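Local coordinates for protein HTLV-2 integrase catalytic core domain (Human T-cell leukemia virus 2, PDB 6QBT) that forms the magnesium-binding catalytic core of a deltaretroviral integrase, which probably inserts viral DNA into the host genome by strand transfer, at residues 14-27 / 39-53. Residues are numbered along the deposited sequence; the frame is centred on the assembly and turned at random.
Sequences VTHYKYKKYKYCLH and VSCKKKETSCETISA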
ATOM      1  N   VAL A  14      10.192 -19.471  -8.067  1.00 35.25           N
ATOM      2  CA  VAL A  14      10.520 -19.413  -6.679  1.00 35.30           C
ATOM      3  C   VAL A  14      12.030 -19.621  -6.551  1.00 37.09           C
ATOM      4  O   VAL A  14      12.571 -20.549  -7.127  1.00 38.00           O
ATOM      5  CB  VAL A  14       9.713 -20.459  -5.902  1.00 35.76           C
ATOM      6  CG1 VAL A  14      10.225 -20.576  -4.479  1.00 36.97           C
ATOM      7  CG2 VAL A  14       8.230 -20.066  -5.890  1.00 36.29           C
ATOM      8  N   THR A  15      12.705 -18.745  -5.805  1.00 37.73           N
ATOM      9  CA  THR A  15      14.112 -18.954  -5.453  1.00 37.41           C
ATOM     10  C   THR A  15      14.231 -19.092  -3.931  1.00 36.58           C
ATOM     11  O   THR A  15      13.329 -18.709  -3.220  1.00 36.18           O
ATOM     12  CB  THR A  15      15.044 -17.851  -6.008  1.00 37.36           C
ATOM     13  OG1 THR A  15      16.400 -18.201  -5.704  1.00 39.15           O
ATOM     14  CG2 THR A  15      14.744 -16.490  -5.412  1.00 39.01           C
ATOM     15  N   HIS A  16      15.340 -19.637  -3.449  1.00 35.61           N
ATOM     16  CA  HIS A  16      15.458 -20.003  -2.062  1.00 36.70           C
ATOM     17  C   HIS A  16      16.473 -19.113  -1.396  1.00 36.56           C
ATOM     18  O   HIS A  16      17.389 -18.648  -2.054  1.00 37.13           O
ATOM     19  CB  HIS A  16      15.763 -21.477  -1.942  1.00 39.98           C
ATOM     20  CG  HIS A  16      14.636 -22.343  -2.416  1.00 47.24           C
ATOM     21  ND1 HIS A  16      14.495 -22.732  -3.735  1.00 53.75           N
ATOM     22  CD2 HIS A  16      13.560 -22.839  -1.763  1.00 51.18           C
ATOM     23  CE1 HIS A  16      13.391 -23.446  -3.871  1.00 53.31           C
ATOM     24  NE2 HIS A  16      12.805 -23.527  -2.688  1.00 55.34           N
ATOM     25  N   TYR A  17      16.235 -18.778  -0.125  1.00 36.61           N
ATOM     26  CA  TYR A  17      17.104 -17.875   0.642  1.00 35.24           C
ATOM     27  C   TYR A  17      17.221 -18.350   2.088  1.00 34.86           C
ATOM     28  O   TYR A  17      16.245 -18.314   2.822  1.00 34.96           O
ATOM     29  CB  TYR A  17      16.602 -16.441   0.609  1.00 34.89           C
ATOM     30  CG  TYR A  17      17.574 -15.499   1.259  1.00 35.21           C
ATOM     31  CD1 TYR A  17      18.712 -15.069   0.576  1.00 36.01           C
ATOM     32  CD2 TYR A  17      17.398 -15.075   2.573  1.00 35.82           C
ATOM     33  CE1 TYR A  17      19.634 -14.222   1.172  1.00 37.01           C
ATOM     34  CE2 TYR A  17      18.308 -14.216   3.186  1.00 36.42           C
ATOM     35  CZ  TYR A  17      19.422 -13.791   2.481  1.00 37.12           C
ATOM     36  OH  TYR A  17      20.322 -12.945   3.065  1.00 36.69           O
ATOM     37  N   LYS A  18      18.422 -18.779   2.467  1.00 34.78           N
ATOM     38  CA  LYS A  18      18.712 -19.323   3.789  1.00 36.22           C
ATOM     39  C   LYS A  18      18.970 -18.166   4.747  1.00 35.97           C
ATOM     40  O   LYS A  18      19.824 -17.332   4.484  1.00 39.44           O
ATOM     41  CB  LYS A  18      19.952 -20.232   3.744  1.00 38.24           C
ATOM     42  CG  LYS A  18      19.716 -21.670   4.170  1.00 40.79           C
ATOM     43  CD  LYS A  18      21.002 -22.395   4.552  1.00 41.83           C
ATOM     44  CE  LYS A  18      20.654 -23.683   5.279  1.00 43.00           C
ATOM     45  NZ  LYS A  18      21.875 -24.391   5.735  1.00 45.07           N
ATOM     46  N   TYR A  19      18.223 -18.097   5.841  1.00 34.79           N
ATOM     47  CA  TYR A  19      18.445 -17.080   6.872  1.00 33.69           C
ATOM     48  C   TYR A  19      18.144 -17.750   8.202  1.00 32.07           C
ATOM     49  O   TYR A  19      17.051 -18.285   8.396  1.00 31.51           O
ATOM     50  CB  TYR A  19      17.546 -15.846   6.639  1.00 35.03           C
ATOM     51  CG  TYR A  19      17.588 -14.773   7.731  1.00 37.48           C
ATOM     52  CD1 TYR A  19      18.683 -13.890   7.860  1.00 40.37           C
ATOM     53  CD2 TYR A  19      16.525 -14.629   8.643  1.00 39.83           C
ATOM     54  CE1 TYR A  19      18.710 -12.897   8.865  1.00 41.39           C
ATOM     55  CE2 TYR A  19      16.534 -13.647   9.642  1.00 39.71           C
ATOM     56  CZ  TYR A  19      17.619 -12.781   9.752  1.00 42.15           C
ATOM     57  OH  TYR A  19      17.610 -11.822  10.752  1.00 44.97           O
ATOM     58  N   LYS A  20      19.137 -17.744   9.087  1.00 31.80           N
ATOM     59  CA  LYS A  20      19.053 -18.347  10.410  1.00 32.32           C
ATOM     60  C   LYS A  20      18.590 -19.802  10.366  1.00 33.35           C
ATOM     61  O   LYS A  20      17.669 -20.190  11.068  1.00 30.74           O
ATOM     62  CB  LYS A  20      18.158 -17.496  11.309  1.00 33.09           C
ATOM     63  CG  LYS A  20      18.657 -16.072  11.377  1.00 34.35           C
ATOM     64  CD  LYS A  20      18.155 -15.320  12.583  1.00 35.47           C
ATOM     65  CE  LYS A  20      19.086 -14.145  12.825  1.00 37.46           C
ATOM     66  NZ  LYS A  20      18.677 -13.373  14.016  1.00 39.14           N
ATOM     67  N   LYS A  21      19.233 -20.582   9.497  1.00 35.07           N
ATOM     68  CA  LYS A  21      18.970 -22.007   9.344  1.00 35.18           C
ATOM     69  C   LYS A  21      17.560 -22.343   8.847  1.00 32.43           C
ATOM     70  O   LYS A  21      17.125 -23.466   9.015  1.00 31.41           O
ATOM     71  CB  LYS A  21      19.243 -22.756  10.657  1.00 36.23           C
ATOM     72  CG  LYS A  21      20.604 -22.489  11.283  1.00 39.80           C
ATOM     73  CD  LYS A  21      20.580 -22.722  12.801  1.00 42.37           C
ATOM     74  CE  LYS A  21      21.894 -23.262  13.347  1.00 46.13           C
ATOM     75  NZ  LYS A  21      23.085 -22.558  12.796  1.00 48.40           N
ATOM     76  N   TYR A  22      16.840 -21.388   8.273  1.00 30.94           N
ATOM     77  CA  TYR A  22      15.603 -21.696   7.567  1.00 32.00           C
ATOM     78  C   TYR A  22      15.726 -21.266   6.118  1.00 32.72           C
ATOM     79  O   TYR A  22      16.178 -20.132   5.826  1.00 31.40           O
ATOM     80  CB  TYR A  22      14.377 -21.003   8.174  1.00 31.07           C
ATOM     81  CG  TYR A  22      13.072 -21.557   7.600  1.00 30.62           C
ATOM     82  CD1 TYR A  22      12.485 -22.739   8.124  1.00 30.07           C
ATOM     83  CD2 TYR A  22      12.437 -20.934   6.531  1.00 30.21           C
ATOM     84  CE1 TYR A  22      11.298 -23.245   7.609  1.00 29.32           C
ATOM     85  CE2 TYR A  22      11.257 -21.441   6.003  1.00 31.09           C
ATOM     86  CZ  TYR A  22      10.693 -22.588   6.551  1.00 31.67           C
ATOM     87  OH  TYR A  22       9.547 -23.079   6.003  1.00 34.45           O
ATOM     88  N   LYS A  23      15.282 -22.146   5.222  1.00 32.38           N
ATOM     89  CA  LYS A  23      15.331 -21.875   3.793  1.00 35.05           C
ATOM     90  C   LYS A  23      13.990 -21.290   3.355  1.00 31.75           C
ATOM     91  O   LYS A  23      13.031 -22.004   3.168  1.00 30.89           O
ATOM     92  CB  LYS A  23      15.666 -23.167   3.026  1.00 38.17           C
ATOM     93  CG  LYS A  23      15.839 -22.999   1.520  1.00 43.69           C
ATOM     94  CD  LYS A  23      16.128 -24.318   0.816  1.00 47.11           C
ATOM     95  CE  LYS A  23      17.512 -24.845   1.194  1.00 51.99           C
ATOM     96  NZ  LYS A  23      17.843 -26.125   0.492  1.00 55.75           N
ATOM     97  N   TYR A  24      13.941 -19.986   3.179  1.00 31.08           N
ATOM     98  CA  TYR A  24      12.709 -19.311   2.761  1.00 31.40           C
ATOM     99  C   TYR A  24      12.532 -19.455   1.258  1.00 33.68           C
ATOM    100  O   TYR A  24      13.516 -19.680   0.521  1.00 33.31           O
ATOM    101  CB  TYR A  24      12.745 -17.827   3.133  1.00 30.49           C
ATOM    102  CG  TYR A  24      12.712 -17.622   4.616  1.00 31.74           C
ATOM    103  CD1 TYR A  24      13.874 -17.747   5.385  1.00 31.57           C
ATOM    104  CD2 TYR A  24      11.518 -17.328   5.275  1.00 31.11           C
ATOM    105  CE1 TYR A  24      13.846 -17.567   6.756  1.00 31.66           C
ATOM    106  CE2 TYR A  24      11.484 -17.166   6.645  1.00 31.62           C
ATOM    107  CZ  TYR A  24      12.647 -17.274   7.385  1.00 32.03           C
ATOM    108  OH  TYR A  24      12.621 -17.111   8.761  1.00 32.76           O
ATOM    109  N   CYS A  25      11.271 -19.329   0.829  1.00 32.82           N
ATOM    110  CA  CYS A  25      10.877 -19.341  -0.572  1.00 32.32           C
ATOM    111  C   CYS A  25      10.525 -17.929  -0.983  1.00 32.10           C
ATOM    112  O   CYS A  25       9.489 -17.385  -0.594  1.00 34.15           O
ATOM    113  CB  CYS A  25       9.659 -20.237  -0.766  1.00 33.78           C
ATOM    114  SG  CYS A  25      10.011 -21.960  -0.374  1.00 34.84           S
ATOM    115  N   LEU A  26      11.411 -17.331  -1.753  1.00 31.54           N
ATOM    116  CA  LEU A  26      11.169 -16.058  -2.378  1.00 33.39           C
ATOM    117  C   LEU A  26      10.376 -16.334  -3.656  1.00 33.49           C
ATOM    118  O   LEU A  26      10.883 -16.967  -4.589  1.00 35.45           O
ATOM    119  CB  LEU A  26      12.498 -15.361  -2.683  1.00 34.34           C
ATOM    120  CG  LEU A  26      13.165 -14.576  -1.546  1.00 36.06           C
ATOM    121  CD1 LEU A  26      12.887 -15.040  -0.123  1.00 37.02           C
ATOM    122  CD2 LEU A  26      14.637 -14.632  -1.785  1.00 38.14           C
ATOM    123  N   HIS A  27       9.122 -15.912  -3.669  1.00 31.50           N
ATOM    124  CA  HIS A  27       8.309 -15.971  -4.861  1.00 32.21           C
ATOM    125  C   HIS A  27       8.511 -14.630  -5.591  1.00 35.13           C
ATOM    126  O   HIS A  27       8.179 -13.554  -5.045  1.00 34.26           O
ATOM    127  CB  HIS A  27       6.847 -16.104  -4.503  1.00 31.64           C
ATOM    128  CG  HIS A  27       6.468 -17.403  -3.890  1.00 32.62           C
ATOM    129  ND1 HIS A  27       6.831 -17.755  -2.604  1.00 35.10           N
ATOM    130  CD2 HIS A  27       5.682 -18.406  -4.349  1.00 32.89           C
ATOM    131  CE1 HIS A  27       6.323 -18.942  -2.320  1.00 31.83           C
ATOM    132  NE2 HIS A  27       5.625 -19.360  -3.361  1.00 32.97           N
ATOM    133  N   VAL A  39       8.396  -9.496  -5.072  1.00 33.80           N
ATOM    134  CA  VAL A  39       8.936 -10.628  -4.365  1.00 37.15           C
ATOM    135  C   VAL A  39       8.183 -10.762  -3.077  1.00 35.70           C
ATOM    136  O   VAL A  39       7.973  -9.767  -2.406  1.00 37.64           O
ATOM    137  CB  VAL A  39      10.474 -10.497  -4.107  1.00 42.57           C
ATOM    138  CG1 VAL A  39      10.859  -9.082  -3.741  1.00 47.03           C
ATOM    139  CG2 VAL A  39      10.966 -11.458  -3.014  1.00 43.75           C
ATOM    140  N   SER A  40       7.800 -11.995  -2.736  1.00 34.75           N
ATOM    141  CA  SER A  40       7.171 -12.305  -1.474  1.00 34.52           C
ATOM    142  C   SER A  40       7.984 -13.367  -0.789  1.00 36.21           C
ATOM    143  O   SER A  40       8.299 -14.398  -1.400  1.00 34.43           O
ATOM    144  CB  SER A  40       5.784 -12.863  -1.699  1.00 35.06           C
ATOM    145  OG  SER A  40       4.995 -11.913  -2.354  1.00 37.36           O
ATOM    146  N   CYS A  41       8.311 -13.121   0.479  1.00 35.58           N
ATOM    147  CA  CYS A  41       9.018 -14.077   1.287  1.00 36.07           C
ATOM    148  C   CYS A  41       7.964 -14.977   1.963  1.00 36.85           C
ATOM    149  O   CYS A  41       7.087 -14.505   2.662  1.00 38.48           O
ATOM    150  CB  CYS A  41       9.898 -13.372   2.309  1.00 35.67           C
ATOM    151  SG  CYS A  41      10.945 -14.522   3.247  1.00 41.20           S
ATOM    152  N   LYS A  42       8.045 -16.269   1.702  1.00 35.67           N
ATOM    153  CA  LYS A  42       7.126 -17.246   2.224  1.00 34.93           C
ATOM    154  C   LYS A  42       7.967 -18.352   2.824  1.00 35.36           C
ATOM    155  O   LYS A  42       9.123 -18.518   2.449  1.00 33.78           O
ATOM    156  CB  LYS A  42       6.264 -17.838   1.091  1.00 35.95           C
ATOM    157  CG  LYS A  42       5.404 -16.857   0.309  1.00 35.11           C
ATOM    158  CD  LYS A  42       4.323 -16.249   1.193  1.00 34.23           C
ATOM    159  CE  LYS A  42       3.340 -15.425   0.366  1.00 36.23           C
ATOM    160  NZ  LYS A  42       2.272 -14.802   1.207  1.00 35.86           N
ATOM    161  N   LYS A  43       7.371 -19.112   3.736  1.00 37.06           N
ATOM    162  CA  LYS A  43       8.015 -20.277   4.325  1.00 40.70           C
ATOM    163  C   LYS A  43       7.942 -21.515   3.401  1.00 40.20           C
ATOM    164  O   LYS A  43       8.735 -22.474   3.541  1.00 40.86           O
ATOM    165  CB  LYS A  43       7.400 -20.570   5.703  1.00 43.68           C
ATOM    166  CG  LYS A  43       7.746 -19.535   6.769  1.00 47.64           C
ATOM    167  CD  LYS A  43       6.860 -19.695   8.001  1.00 51.63           C
ATOM    168  CE  LYS A  43       7.258 -18.753   9.135  1.00 56.41           C
ATOM    169  NZ  LYS A  43       8.660 -18.950   9.627  1.00 59.13           N
ATOM    170  N   LYS A  44       6.991 -21.478   2.471  1.00 37.87           N
ATOM    171  CA  LYS A  44       6.642 -22.620   1.649  1.00 40.21           C
ATOM    172  C   LYS A  44       6.339 -22.164   0.244  1.00 38.30           C
ATOM    173  O   LYS A  44       6.211 -20.985  -0.002  1.00 35.58           O
ATOM    174  CB  LYS A  44       5.375 -23.288   2.194  1.00 45.68           C
ATOM    175  CG  LYS A  44       5.351 -23.535   3.704  1.00 45.75           C
ATOM    176  CD  LYS A  44       4.120 -24.329   4.086  1.00 47.66           C
ATOM    177  CE  LYS A  44       4.382 -25.808   3.837  1.00 51.36           C
ATOM    178  NZ  LYS A  44       3.188 -26.563   3.373  1.00 53.67           N
ATOM    179  N   GLU A  45       6.198 -23.119  -0.663  1.00 38.86           N
ATOM    180  CA  GLU A  45       5.810 -22.854  -2.039  1.00 40.05           C
ATOM    181  C   GLU A  45       4.659 -23.759  -2.528  1.00 39.70           C
ATOM    182  O   GLU A  45       4.675 -24.186  -3.670  1.00 43.05           O
ATOM    183  CB  GLU A  45       7.026 -22.935  -2.962  1.00 40.41           C
ATOM    184  CG  GLU A  45       7.772 -24.250  -2.974  1.00 42.92           C
ATOM    185  CD  GLU A  45       9.015 -24.166  -3.849  1.00 47.58           C
ATOM    186  OE1 GLU A  45       8.909 -23.770  -5.033  1.00 48.15           O
ATOM    187  OE2 GLU A  45      10.114 -24.468  -3.349  1.00 52.43           O
ATOM    188  N   THR A  46       3.646 -23.991  -1.687  1.00 37.50           N
ATOM    189  CA  THR A  46       2.429 -24.695  -2.105  1.00 38.43           C
ATOM    190  C   THR A  46       1.502 -23.685  -2.811  1.00 36.85           C
ATOM    191  O   THR A  46       1.818 -22.489  -2.887  1.00 34.15           O
ATOM    192  CB  THR A  46       1.711 -25.389  -0.919  1.00 41.36           C
ATOM    193  OG1 THR A  46       1.014 -24.423  -0.122  1.00 47.19           O
ATOM    194  CG2 THR A  46       2.703 -26.144  -0.029  1.00 40.54           C
ATOM    195  N   SER A  47       0.389 -24.174  -3.355  1.00 36.48           N
ATOM    196  CA  SER A  47      -0.518 -23.354  -4.195  1.00 36.83           C
ATOM    197  C   SER A  47      -1.160 -22.167  -3.436  1.00 35.84           C
ATOM    198  O   SER A  47      -1.379 -21.079  -3.984  1.00 36.18           O
ATOM    199  CB  SER A  47      -1.611 -24.234  -4.785  1.00 36.79           C
ATOM    200  OG  SER A  47      -2.495 -24.643  -3.763  1.00 35.27           O
ATOM    201  N   CYS A  48      -1.271 -22.373  -2.062  1.00 36.20           N
ATOM    202  CA  CYS A  48      -1.899 -21.367  -1.239  1.00 38.62           C
ATOM    203  C   CYS A  48      -1.021 -20.091  -1.068  1.00 37.15           C
ATOM    204  O   CYS A  48      -1.466 -18.963  -1.340  1.00 35.21           O
ATOM    205  CB  CYS A  48      -2.254 -22.006   0.119  1.00 43.32           C
ATOM    206  SG  CYS A  48      -2.473 -20.790   1.433  1.00 57.21           S
ATOM    207  N   GLU A  49       0.363 -20.403  -1.022  1.00 34.14           N
ATOM    208  CA  GLU A  49       1.389 -19.380  -0.954  1.00 36.27           C
ATOM    209  C   GLU A  49       1.675 -18.807  -2.329  1.00 34.34           C
ATOM    210  O   GLU A  49       2.003 -17.642  -2.440  1.00 34.80           O
ATOM    211  CB  GLU A  49       2.701 -19.935  -0.375  1.00 38.74           C
ATOM    212  CG  GLU A  49       2.662 -20.305   1.104  1.00 40.09           C
ATOM    213  CD  GLU A  49       2.047 -21.668   1.397  1.00 44.52           C
ATOM    214  OE1 GLU A  49       1.835 -22.498   0.482  1.00 45.28           O
ATOM    215  OE2 GLU A  49       1.770 -21.919   2.581  1.00 51.87           O
ATOM    216  N   THR A  50       1.559 -19.631  -3.369  1.00 33.87           N
ATOM    217  CA  THR A  50       1.817 -19.183  -4.728  1.00 33.54           C
ATOM    218  C   THR A  50       0.728 -18.236  -5.187  1.00 35.19           C
ATOM    219  O   THR A  50       1.006 -17.171  -5.717  1.00 36.47           O
ATOM    220  CB  THR A  50       1.898 -20.377  -5.659  1.00 33.84           C
ATOM    221  OG1 THR A  50       2.901 -21.256  -5.153  1.00 35.88           O
ATOM    222  CG2 THR A  50       2.264 -19.960  -7.098  1.00 33.77           C
ATOM    223  N   ILE A  51      -0.525 -18.603  -4.957  1.00 36.29           N
ATOM    224  CA  ILE A  51      -1.629 -17.706  -5.306  1.00 34.18           C
ATOM    225  C   ILE A  51      -1.526 -16.390  -4.511  1.00 33.94           C
ATOM    226  O   ILE A  51      -1.736 -15.306  -5.063  1.00 31.83           O
ATOM    227  CB  ILE A  51      -2.987 -18.406  -5.077  1.00 33.72           C
ATOM    228  CG1 ILE A  51      -3.194 -19.450  -6.179  1.00 33.19           C
ATOM    229  CG2 ILE A  51      -4.152 -17.407  -5.045  1.00 32.66           C
ATOM    230  CD1 ILE A  51      -4.360 -20.378  -5.940  1.00 31.94           C
ATOM    231  N   SER A  52      -1.244 -16.503  -3.210  1.00 34.36           N
ATOM    232  CA  SER A  52      -1.008 -15.344  -2.363  1.00 33.20           C
ATOM    233  C   SER A  52       0.124 -14.418  -2.892  1.00 34.59           C
ATOM    234  O   SER A  52      -0.095 -13.204  -3.013  1.00 33.91           O
ATOM    235  CB  SER A  52      -0.719 -15.760  -0.930  1.00 32.49           C
ATOM    236  OG  SER A  52      -0.526 -14.613  -0.097  1.00 31.71           O
ATOM    237  N   ALA A  53       1.292 -14.963  -3.232  1.00 34.07           N
ATOM    238  CA  ALA A  53       2.378 -14.105  -3.757  1.00 36.07           C
ATOM    239  C   ALA A  53       1.982 -13.481  -5.076  1.00 34.69           C
ATOM    240  O   ALA A  53       2.407 -12.383  -5.398  1.00 37.23           O
ATOM    241  CB  ALA A  53       3.665 -14.891  -3.954  1.00 35.01           C
TER
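Cys25 and His27 pair with Lys42 and Ser40 where the axes of the antiparallel strands 22-27 and 39-42 come within 4.6 Å, their directions 159° apart. Cys25 N gives a hydrogen bond to Lys42 O, and Lys42 N returns one to Cys25 O. His27 and Ser40 exchange the same two bonds. Helix 47-53 lies on the His27 side of this hairpin. His27 CB touches Ala53 CB at 3.4 Å. The His27 ring lies between Val14 CG2 on one face and Glu49 O on the other, while Lys44 O meets His27 CE1 at the edge, 3.1 Å away. His27 NE2 is buried without a polar partner. Glu45 CG sits between its backbone N and carbonyl carbon (chi1 59°), and the chain, extended beyond CG, carries the carboxylate past Cys25 SG. Glu45 OE2 takes a bent hydrogen bond from His16 NE2 (2.9 Å, 141°) on the syn side, and its OE1 rests on Val14 CG1. Val14 adjoins Asp13, which binds magnesium with Asp70. Nearer the turn, Tyr22 OH donates to Lys43 O at 2.7 Å. On the face of Leu26 and Tyr24, away from His27, Cys41 SG sits obliquely by the Tyr24 ring, 3.5 Å from Tyr24 CD2. Helix 128-142 packs there through Leu128 and Ile132, and strand 9-19 follows strand 22-31 in this RNase H-like sheet.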